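PDB 4QT9: putative glucoamylase from Bacteroides caccae ATCC 43185, which is a putative glucoamylase with an alpha/alpha toroid fold, probably hydrolysing glycosidic bonds in carbohydrate substrates. Local coordinates for residues A[258-268]-A[284-295]; A[200-208]-A[249-257]. All coordinates share one frame; numbering follows the deposited sequence.

Interaction 1 of 2, residues A[258-268]-A[284-295]; sequences AGPLFWAQYSF and YFHEMRNLTLVN
L261 lays its forked end over T292 and N295 of helix 284-301. Its CD1 methyl rests on the helix backbone, 3.7 Å from T292 CA, while CD2 lies against N295, 3.8 Å from N295 CB. L291 spreads its own fork toward the loop: L291 CD1 meets A258 CB at 3.8 Å and L291 CD2 approaches A264 CB at 4.0 Å. The selenomethionine M288, with CG beside its backbone N (chi1 -64°), bends so that its SE sits 3.7 Å from A264 CA. M288 CG touches F268 CE2 at 3.7 Å, and SE takes an oblique position beside that ring in a Met-aromatic contact. T292 OG1 donates to M288 O at 2.9 Å, on the opposite face of that carbonyl from T292 N. An alanine in place of T292 would take away the hydroxyl beside L261 CD1 and the methyl near CD2, which is likely to leave M288 O to T292 N and weaken the contact with L261. One water bridges G259 O, L291 O and N295 ND2, and N295 OD1 turns to L316 N. A258, L261, A264 and F268 thus pack a mainly apolar face on a helix of the alpha/alpha toroid.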
loop_
_atom_site.group_PDB
_atom_site.type_symbol
_atom_site.label_atom_id
_atom_site.label_comp_id
_atom_site.label_asym_id
_atom_site.label_seq_id
_atom_site.Cartn_x
_atom_site.Cartn_y
_atom_site.Cartn_z
ATOM N N ALA A 258 13.452 -11.178 -7.475
ATOM C CA ALA A 258 13.020 -10.567 -6.200
ATOM C C ALA A 258 12.531 -9.141 -6.458
ATOM O O ALA A 258 13.291 -8.270 -6.884
ATOM C CB ALA A 258 14.164 -10.577 -5.184
ATOM N N GLY A 259 11.260 -8.909 -6.231
ATOM C CA GLY A 259 10.685 -7.602 -6.528
ATOM C C GLY A 259 11.075 -6.473 -5.589
ATOM O O GLY A 259 11.750 -6.688 -4.567
ATOM N N PRO A 260 10.587 -5.253 -5.914
ATOM C CA PRO A 260 10.793 -4.103 -5.005
ATOM C C PRO A 260 10.096 -4.411 -3.678
ATOM O O PRO A 260 9.080 -5.139 -3.656
ATOM C CB PRO A 260 10.169 -2.930 -5.762
ATOM C CG PRO A 260 9.206 -3.539 -6.685
ATOM C CD PRO A 260 9.766 -4.871 -7.077
ATOM N N LEU A 261 10.663 -3.910 -2.571
ATOM C CA LEU A 261 10.185 -4.275 -1.242
ATOM C C LEU A 261 8.693 -3.938 -0.971
ATOM O O LEU A 261 8.087 -4.658 -0.176
ATOM C CB LEU A 261 11.103 -3.709 -0.139
ATOM C CG LEU A 261 11.140 -4.505 1.187
ATOM C CD1 LEU A 261 10.973 -5.994 0.980
ATOM C CD2 LEU A 261 12.387 -4.204 1.973
ATOM N N PHE A 262 8.068 -2.973 -1.693
ATOM C CA PHE A 262 6.645 -2.657 -1.440
ATOM C C PHE A 262 5.715 -3.861 -1.731
ATOM O O PHE A 262 4.616 -3.922 -1.183
ATOM C CB PHE A 262 6.169 -1.399 -2.186
ATOM C CG PHE A 262 5.825 -1.551 -3.647
ATOM C CD1 PHE A 262 6.798 -1.394 -4.630
ATOM C CD2 PHE A 262 4.518 -1.833 -4.046
ATOM C CE1 PHE A 262 6.456 -1.489 -5.985
ATOM C CE2 PHE A 262 4.183 -1.918 -5.394
ATOM C CZ PHE A 262 5.149 -1.762 -6.351
ATOM N N TRP A 263 6.180 -4.837 -2.543
ATOM C CA TRP A 263 5.411 -6.053 -2.874
ATOM C C TRP A 263 5.169 -6.925 -1.637
ATOM O O TRP A 263 4.252 -7.719 -1.638
ATOM C CB TRP A 263 6.138 -6.880 -3.924
ATOM C CG TRP A 263 6.092 -6.355 -5.329
ATOM C CD1 TRP A 263 5.847 -5.073 -5.729
ATOM C CD2 TRP A 263 6.445 -7.084 -6.507
ATOM N NE1 TRP A 263 6.003 -4.965 -7.086
ATOM C CE2 TRP A 263 6.327 -6.197 -7.598
ATOM C CE3 TRP A 263 6.808 -8.419 -6.753
ATOM C CZ2 TRP A 263 6.555 -6.604 -8.920
ATOM C CZ3 TRP A 263 7.075 -8.808 -8.054
ATOM C CH2 TRP A 263 6.967 -7.901 -9.119
ATOM N N ALA A 264 5.997 -6.765 -0.585
ATOM C CA ALA A 264 5.896 -7.475 0.691
ATOM C C ALA A 264 5.044 -6.703 1.714
ATOM O O ALA A 264 4.807 -7.207 2.813
ATOM C CB ALA A 264 7.304 -7.694 1.251
ATOM N N GLN A 265 4.565 -5.490 1.348
ATOM C CA GLN A 265 3.907 -4.580 2.277
ATOM C C GLN A 265 2.476 -4.199 1.968
ATOM O O GLN A 265 1.684 -4.232 2.902
ATOM C CB GLN A 265 4.735 -3.272 2.406
ATOM C CG GLN A 265 6.183 -3.582 2.889
ATOM C CD GLN A 265 7.253 -2.574 2.536
ATOM O OE1 GLN A 265 7.052 -1.636 1.748
ATOM N NE2 GLN A 265 8.423 -2.736 3.149
ATOM N N TYR A 266 2.150 -3.726 0.741
ATOM C CA TYR A 266 0.803 -3.178 0.394
ATOM C C TYR A 266 -0.368 -4.142 0.707
ATOM O O TYR A 266 -1.351 -3.713 1.319
ATOM C CB TYR A 266 0.728 -2.791 -1.091
ATOM C CG TYR A 266 1.490 -1.566 -1.547
ATOM C CD1 TYR A 266 2.394 -0.920 -0.703
ATOM C CD2 TYR A 266 1.284 -1.027 -2.822
ATOM C CE1 TYR A 266 3.093 0.211 -1.122
ATOM C CE2 TYR A 266 1.951 0.125 -3.237
ATOM C CZ TYR A 266 2.892 0.706 -2.404
ATOM O OH TYR A 266 3.605 1.785 -2.848
ATOM N N SER A 267 -0.256 -5.437 0.311
ATOM C CA SER A 267 -1.336 -6.400 0.575
ATOM C C SER A 267 -1.330 -6.883 2.027
ATOM O O SER A 267 -2.216 -7.637 2.393
ATOM C CB SER A 267 -1.235 -7.608 -0.355
ATOM O OG SER A 267 -1.618 -7.238 -1.666
ATOM N N PHE A 268 -0.361 -6.448 2.852
ATOM C CA PHE A 268 -0.272 -6.912 4.235
ATOM C C PHE A 268 -0.458 -5.800 5.267
ATOM O O PHE A 268 -0.120 -5.990 6.436
ATOM C CB PHE A 268 1.061 -7.654 4.448
ATOM C CG PHE A 268 1.109 -8.891 3.587
ATOM C CD1 PHE A 268 0.260 -9.971 3.836
ATOM C CD2 PHE A 268 1.948 -8.957 2.483
ATOM C CE1 PHE A 268 0.286 -11.103 3.016
ATOM C CE2 PHE A 268 1.973 -10.092 1.670
ATOM C CZ PHE A 268 1.138 -11.151 1.936
ATOM N N TYR A 284 3.233 -16.826 4.596
ATOM C CA TYR A 284 3.392 -15.532 3.920
ATOM C C TYR A 284 4.315 -14.625 4.757
ATOM O O TYR A 284 5.124 -13.876 4.187
ATOM C CB TYR A 284 2.020 -14.897 3.608
ATOM C CG TYR A 284 1.400 -15.550 2.388
ATOM C CD1 TYR A 284 1.828 -15.220 1.104
ATOM C CD2 TYR A 284 0.475 -16.581 2.518
ATOM C CE1 TYR A 284 1.314 -15.861 -0.021
ATOM C CE2 TYR A 284 -0.055 -17.225 1.398
ATOM C CZ TYR A 284 0.358 -16.849 0.129
ATOM O OH TYR A 284 -0.124 -17.491 -0.992
ATOM N N PHE A 285 4.309 -14.801 6.100
ATOM C CA PHE A 285 5.219 -14.037 6.972
ATOM C C PHE A 285 6.705 -14.311 6.635
ATOM O O PHE A 285 7.492 -13.366 6.505
ATOM C CB PHE A 285 4.971 -14.356 8.467
ATOM C CG PHE A 285 5.841 -13.526 9.385
ATOM C CD1 PHE A 285 5.467 -12.234 9.741
ATOM C CD2 PHE A 285 7.072 -14.007 9.829
ATOM C CE1 PHE A 285 6.289 -11.453 10.562
ATOM C CE2 PHE A 285 7.898 -13.221 10.632
ATOM C CZ PHE A 285 7.496 -11.954 11.006
ATOM N N HIS A 286 7.075 -15.608 6.533
ATOM C CA HIS A 286 8.453 -15.987 6.266
ATOM C C HIS A 286 8.846 -15.667 4.827
ATOM O O HIS A 286 9.981 -15.282 4.611
ATOM C CB HIS A 286 8.699 -17.452 6.630
ATOM C CG HIS A 286 8.688 -17.665 8.111
ATOM N ND1 HIS A 286 7.587 -18.190 8.754
ATOM C CD2 HIS A 286 9.612 -17.323 9.039
ATOM C CE1 HIS A 286 7.894 -18.204 10.039
ATOM N NE2 HIS A 286 9.103 -17.695 10.258
ATOM N N GLU A 287 7.910 -15.713 3.870
ATOM C CA GLU A 287 8.215 -15.347 2.481
ATOM C C GLU A 287 8.582 -13.865 2.382
ATOM O O GLU A 287 9.606 -13.521 1.794
ATOM C CB GLU A 287 7.032 -15.681 1.531
ATOM C CG GLU A 287 7.318 -15.383 0.060
ATOM C CD GLU A 287 8.458 -16.142 -0.611
ATOM O OE1 GLU A 287 8.969 -17.131 -0.034
ATOM O OE2 GLU A 287 8.801 -15.772 -1.755
HETATM N N MSE A 288 7.783 -13.013 3.013
HETATM C CA MSE A 288 7.951 -11.555 3.010
HETATM C C MSE A 288 9.136 -11.114 3.862
HETATM O O MSE A 288 9.783 -10.113 3.524
HETATM C CB MSE A 288 6.656 -10.851 3.436
HETATM C CG MSE A 288 5.484 -11.089 2.462
HETATM SE SE MSE A 288 5.954 -11.193 0.514
HETATM C CE MSE A 288 4.764 -12.759 0.058
ATOM N N ARG A 289 9.433 -11.863 4.946
ATOM C CA ARG A 289 10.602 -11.600 5.778
ATOM C C ARG A 289 11.847 -11.886 4.926
ATOM O O ARG A 289 12.776 -11.084 4.920
ATOM C CB ARG A 289 10.582 -12.446 7.066
ATOM C CG ARG A 289 11.826 -12.283 7.942
ATOM C CD ARG A 289 11.778 -13.138 9.190
ATOM N NE ARG A 289 13.113 -13.299 9.777
ATOM C CZ ARG A 289 13.646 -12.479 10.681
ATOM N NH1 ARG A 289 12.968 -11.419 11.109
ATOM N NH2 ARG A 289 14.860 -12.710 11.161
ATOM N N ASN A 290 11.822 -12.993 4.146
ATOM C CA ASN A 290 12.949 -13.360 3.283
ATOM C C ASN A 290 13.143 -12.365 2.164
ATOM O O ASN A 290 14.283 -12.070 1.833
ATOM C CB ASN A 290 12.793 -14.769 2.728
ATOM C CG ASN A 290 13.260 -15.779 3.717
ATOM O OD1 ASN A 290 13.615 -15.438 4.856
ATOM N ND2 ASN A 290 13.287 -17.032 3.307
ATOM N N LEU A 291 12.050 -11.825 1.612
ATOM C CA LEU A 291 12.138 -10.813 0.559
ATOM C C LEU A 291 12.780 -9.522 1.134
ATOM O O LEU A 291 13.559 -8.866 0.440
ATOM C CB LEU A 291 10.769 -10.544 -0.090
ATOM C CG LEU A 291 10.768 -9.626 -1.300
ATOM C CD1 LEU A 291 11.579 -10.216 -2.472
ATOM C CD2 LEU A 291 9.351 -9.305 -1.736
ATOM N N THR A 292 12.507 -9.220 2.415
ATOM C CA THR A 292 13.108 -8.095 3.137
ATOM C C THR A 292 14.593 -8.383 3.306
ATOM O O THR A 292 15.435 -7.505 3.058
ATOM C CB THR A 292 12.405 -7.848 4.512
ATOM O OG1 THR A 292 11.018 -7.624 4.315
ATOM C CG2 THR A 292 12.973 -6.659 5.257
ATOM N N LEU A 293 14.915 -9.636 3.701
ATOM C CA LEU A 293 16.298 -10.001 3.960
ATOM C C LEU A 293 17.140 -9.996 2.687
ATOM O O LEU A 293 18.299 -9.574 2.747
ATOM C CB LEU A 293 16.409 -11.304 4.720
ATOM C CG LEU A 293 15.872 -11.234 6.152
ATOM C CD1 LEU A 293 15.814 -12.615 6.771
ATOM C CD2 LEU A 293 16.685 -10.294 7.008
ATOM N N VAL A 294 16.531 -10.362 1.536
ATOM C CA VAL A 294 17.178 -10.312 0.219
ATOM C C VAL A 294 17.537 -8.845 -0.109
ATOM O O VAL A 294 18.647 -8.566 -0.543
ATOM C CB VAL A 294 16.286 -10.941 -0.888
ATOM C CG1 VAL A 294 16.706 -10.478 -2.285
ATOM C CG2 VAL A 294 16.297 -12.462 -0.799
ATOM N N ASN A 295 16.590 -7.932 0.121
ATOM C CA ASN A 295 16.729 -6.497 -0.130
ATOM C C ASN A 295 17.902 -5.924 0.650
ATOM O O ASN A 295 18.751 -5.255 0.073
ATOM C CB ASN A 295 15.419 -5.777 0.257
ATOM C CG ASN A 295 15.253 -4.468 -0.447
ATOM O OD1 ASN A 295 15.872 -3.464 -0.080
ATOM N ND2 ASN A 295 14.501 -4.482 -1.545
HETATM O O HOH W 1 13.158 -6.969 -1.924
#

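Interaction 2 of 2, residues A[200-208]-A[249-257]; sequences FPIHGYNEC and LHLRYQGTE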
loop_
_atom_site.group_PDB
_atom_site.type_symbol
_atom_site.label_atom_id
_atom_site.label_comp_id
_atom_site.label_asym_id
_atom_site.label_seq_id
_atom_site.Cartn_x
_atom_site.Cartn_y
_atom_site.Cartn_z
ATOM N N PHE A 200 -4.423 -6.153 -19.229
ATOM C CA PHE A 200 -3.462 -6.607 -18.232
ATOM C C PHE A 200 -4.125 -7.607 -17.256
ATOM O O PHE A 200 -4.575 -7.184 -16.191
ATOM C CB PHE A 200 -2.861 -5.413 -17.469
ATOM C CG PHE A 200 -1.552 -5.675 -16.762
ATOM C CD1 PHE A 200 -1.431 -6.710 -15.841
ATOM C CD2 PHE A 200 -0.452 -4.856 -16.977
ATOM C CE1 PHE A 200 -0.222 -6.958 -15.189
ATOM C CE2 PHE A 200 0.756 -5.098 -16.313
ATOM C CZ PHE A 200 0.856 -6.145 -15.416
ATOM N N PRO A 201 -4.181 -8.931 -17.570
ATOM C CA PRO A 201 -4.715 -9.900 -16.573
ATOM C C PRO A 201 -3.674 -10.061 -15.450
ATOM O O PRO A 201 -2.496 -10.153 -15.764
ATOM C CB PRO A 201 -4.945 -11.168 -17.394
ATOM C CG PRO A 201 -4.026 -11.049 -18.568
ATOM C CD PRO A 201 -3.650 -9.610 -18.774
ATOM N N ILE A 202 -4.067 -10.043 -14.161
ATOM C CA ILE A 202 -3.065 -10.062 -13.085
ATOM C C ILE A 202 -2.709 -11.475 -12.601
ATOM O O ILE A 202 -3.544 -12.215 -12.051
ATOM C CB ILE A 202 -3.481 -9.128 -11.913
ATOM C CG1 ILE A 202 -3.499 -7.671 -12.390
ATOM C CG2 ILE A 202 -2.564 -9.284 -10.692
ATOM C CD1 ILE A 202 -4.570 -6.838 -11.762
ATOM N N HIS A 203 -1.424 -11.820 -12.774
ATOM C CA HIS A 203 -0.879 -13.099 -12.349
ATOM C C HIS A 203 0.117 -12.849 -11.217
ATOM O O HIS A 203 0.842 -11.861 -11.261
ATOM C CB HIS A 203 -0.209 -13.843 -13.534
ATOM C CG HIS A 203 -1.102 -14.035 -14.731
ATOM N ND1 HIS A 203 -2.278 -14.775 -14.653
ATOM C CD2 HIS A 203 -0.955 -13.585 -15.998
ATOM C CE1 HIS A 203 -2.793 -14.752 -15.872
ATOM N NE2 HIS A 203 -2.026 -14.051 -16.716
ATOM N N GLY A 204 0.161 -13.728 -10.215
ATOM C CA GLY A 204 1.108 -13.531 -9.115
ATOM C C GLY A 204 2.507 -14.049 -9.402
ATOM O O GLY A 204 2.698 -14.758 -10.387
ATOM N N TYR A 205 3.504 -13.749 -8.545
ATOM C CA TYR A 205 3.342 -12.906 -7.366
ATOM C C TYR A 205 3.763 -11.479 -7.695
ATOM O O TYR A 205 4.764 -11.263 -8.376
ATOM C CB TYR A 205 4.159 -13.448 -6.144
ATOM C CG TYR A 205 3.909 -12.630 -4.889
ATOM C CD1 TYR A 205 2.813 -12.888 -4.071
ATOM C CD2 TYR A 205 4.725 -11.551 -4.561
ATOM C CE1 TYR A 205 2.532 -12.087 -2.963
ATOM C CE2 TYR A 205 4.456 -10.742 -3.459
ATOM C CZ TYR A 205 3.348 -11.003 -2.674
ATOM O OH TYR A 205 3.100 -10.209 -1.577
ATOM N N ASN A 206 3.010 -10.516 -7.175
ATOM C CA ASN A 206 3.291 -9.077 -7.262
ATOM C C ASN A 206 2.547 -8.433 -6.084
ATOM O O ASN A 206 2.022 -9.141 -5.237
ATOM C CB ASN A 206 2.985 -8.442 -8.671
ATOM C CG ASN A 206 1.550 -8.539 -9.128
ATOM O OD1 ASN A 206 0.626 -8.645 -8.332
ATOM N ND2 ASN A 206 1.325 -8.501 -10.426
ATOM N N GLU A 207 2.481 -7.124 -6.020
ATOM C CA GLU A 207 1.845 -6.392 -4.910
ATOM C C GLU A 207 0.290 -6.544 -4.827
ATOM O O GLU A 207 -0.304 -6.003 -3.885
ATOM C CB GLU A 207 2.199 -4.903 -5.049
ATOM C CG GLU A 207 1.451 -4.188 -6.162
ATOM C CD GLU A 207 2.065 -4.191 -7.547
ATOM O OE1 GLU A 207 2.622 -5.232 -7.952
ATOM O OE2 GLU A 207 1.959 -3.157 -8.247
ATOM N N CYS A 208 -0.357 -7.232 -5.798
ATOM C CA CYS A 208 -1.828 -7.243 -5.958
ATOM C C CYS A 208 -2.598 -8.389 -5.285
ATOM O O CYS A 208 -3.774 -8.504 -5.597
ATOM C CB CYS A 208 -2.183 -7.177 -7.444
ATOM S SG CYS A 208 -1.292 -5.885 -8.355
ATOM N N LEU A 249 13.656 -17.979 -1.601
ATOM C CA LEU A 249 12.318 -17.426 -1.882
ATOM C C LEU A 249 11.444 -18.565 -2.467
ATOM O O LEU A 249 11.930 -19.374 -3.269
ATOM C CB LEU A 249 12.367 -16.203 -2.803
ATOM C CG LEU A 249 13.165 -14.979 -2.303
ATOM C CD1 LEU A 249 13.250 -13.950 -3.376
ATOM C CD2 LEU A 249 12.532 -14.340 -1.046
ATOM N N HIS A 250 10.193 -18.668 -2.006
ATOM C CA HIS A 250 9.293 -19.764 -2.401
ATOM C C HIS A 250 8.477 -19.474 -3.670
ATOM O O HIS A 250 8.161 -20.399 -4.420
ATOM C CB HIS A 250 8.319 -20.057 -1.243
ATOM C CG HIS A 250 7.439 -21.238 -1.471
ATOM N ND1 HIS A 250 7.945 -22.520 -1.514
ATOM C CD2 HIS A 250 6.100 -21.286 -1.665
ATOM C CE1 HIS A 250 6.904 -23.308 -1.739
ATOM N NE2 HIS A 250 5.774 -22.607 -1.844
ATOM N N LEU A 251 8.142 -18.202 -3.900
ATOM C CA LEU A 251 7.255 -17.817 -4.991
ATOM C C LEU A 251 7.956 -17.356 -6.253
ATOM O O LEU A 251 9.111 -16.928 -6.206
ATOM C CB LEU A 251 6.313 -16.672 -4.514
ATOM C CG LEU A 251 5.511 -16.934 -3.239
ATOM C CD1 LEU A 251 4.737 -15.723 -2.836
ATOM C CD2 LEU A 251 4.569 -18.159 -3.398
ATOM N N ARG A 252 7.201 -17.386 -7.375
ATOM C CA ARG A 252 7.587 -16.830 -8.659
ATOM C C ARG A 252 7.214 -15.336 -8.632
ATOM O O ARG A 252 6.033 -15.012 -8.554
ATOM C CB ARG A 252 6.860 -17.556 -9.812
ATOM C CG ARG A 252 7.045 -16.836 -11.157
ATOM C CD ARG A 252 5.986 -17.183 -12.185
ATOM N NE ARG A 252 4.618 -16.864 -11.762
ATOM C CZ ARG A 252 3.536 -17.291 -12.404
ATOM N NH1 ARG A 252 3.655 -18.029 -13.502
ATOM N NH2 ARG A 252 2.324 -16.983 -11.956
ATOM N N TYR A 253 8.208 -14.441 -8.683
ATOM C CA TYR A 253 7.987 -12.992 -8.714
ATOM C C TYR A 253 7.853 -12.593 -10.184
ATOM O O TYR A 253 8.633 -13.032 -11.021
ATOM C CB TYR A 253 9.132 -12.251 -7.978
ATOM C CG TYR A 253 9.091 -12.506 -6.484
ATOM C CD1 TYR A 253 9.574 -13.699 -5.943
ATOM C CD2 TYR A 253 8.513 -11.590 -5.620
ATOM C CE1 TYR A 253 9.450 -13.982 -4.582
ATOM C CE2 TYR A 253 8.387 -11.858 -4.259
ATOM C CZ TYR A 253 8.851 -13.059 -3.744
ATOM O OH TYR A 253 8.737 -13.299 -2.398
ATOM N N GLN A 254 6.850 -11.803 -10.509
ATOM C CA GLN A 254 6.580 -11.424 -11.893
ATOM C C GLN A 254 7.705 -10.621 -12.540
ATOM O O GLN A 254 7.935 -9.486 -12.157
ATOM C CB GLN A 254 5.258 -10.644 -11.981
ATOM C CG GLN A 254 4.056 -11.566 -11.893
ATOM C CD GLN A 254 3.893 -12.430 -13.107
ATOM O OE1 GLN A 254 4.128 -11.995 -14.231
ATOM N NE2 GLN A 254 3.435 -13.661 -12.923
ATOM N N GLY A 255 8.376 -11.226 -13.522
ATOM C CA GLY A 255 9.447 -10.582 -14.286
ATOM C C GLY A 255 10.719 -10.225 -13.535
ATOM O O GLY A 255 11.466 -9.352 -13.984
ATOM N N THR A 256 10.992 -10.910 -12.399
ATOM C CA THR A 256 12.146 -10.652 -11.542
ATOM C C THR A 256 12.442 -11.840 -10.605
ATOM O O THR A 256 11.572 -12.697 -10.398
ATOM C CB THR A 256 11.928 -9.344 -10.746
ATOM O OG1 THR A 256 13.078 -9.088 -9.943
ATOM C CG2 THR A 256 10.659 -9.351 -9.885
ATOM N N GLU A 257 13.695 -11.915 -10.072
ATOM C CA GLU A 257 14.060 -12.941 -9.095
ATOM C C GLU A 257 13.564 -12.497 -7.701
ATOM O O GLU A 257 13.325 -13.333 -6.841
ATOM C CB GLU A 257 15.591 -13.198 -9.071
ATOM C CG GLU A 257 16.156 -14.102 -10.151
ATOM C CD GLU A 257 17.479 -14.780 -9.789
ATOM O OE1 GLU A 257 18.563 -14.193 -10.039
ATOM O OE2 GLU A 257 17.416 -15.846 -9.130
#
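The carbonyl of G204 is gripped by two side chains reaching it from opposite faces of its plane. On one face Q254 NE2 donates to G204 O at 2.9 Å in a nearly straight bond (171°), with the acceptor lying in the amide plane of Q254 but the donor well above the carbonyl plane. On the other, R252 NH2 comes to 2.7 Å from G204 O at the edge of the guanidinium, and NE adds a weak bond. Q254 NE2 also stands 3.3 Å above one face of the R252 guanidinium, offset toward its rim. R252 NH2 has a second partner in Q234 OE1, which helps to fix the rotation of the group. Y205 follows a cis peptide. Its CG, anti to the backbone N (chi1 -176°), carries the ring alongside that of Y253, both pointing the same way, so that the Y205 edge meets the Y253 face in an offset edge-to-face pair with planes at 70°. L251 CD1 touches Y205 CD1 at 3.6 Å. The hydroxyls run on to W263 O from Y205 and to E287 from Y253. In the backbone, Y205 N bonds to R252 O at 2.8 Å and Q254 N to Y205 O at 3.0 Å. These two bonds form a parallel beta bridge between Y205 and Y253, where the type II turn to T256 begins, tying loop 200-208 to the chain leaving hairpin 239-251.

In the fold
From the N terminus, 200-208 comes first, and interaction 2 closes when the chain returns at 249-257, after helices 209-217 and 225-232 and strand 239-244, at the end of the hairpin's second strand, 247-251, and the turn that follows. The chain then runs straight into 258-268, and interaction 1 closes a shorter loop of 15 residues, including strand 276-277, when it reaches helix 284-301. The two closures therefore follow in series, neither crossing nor enclosing the other, with centres about 12 Å apart. Two tyrosine hydroxyls of interaction 2 reach the helix and the loop of interaction 1, joining the bridged loops and hairpin to both.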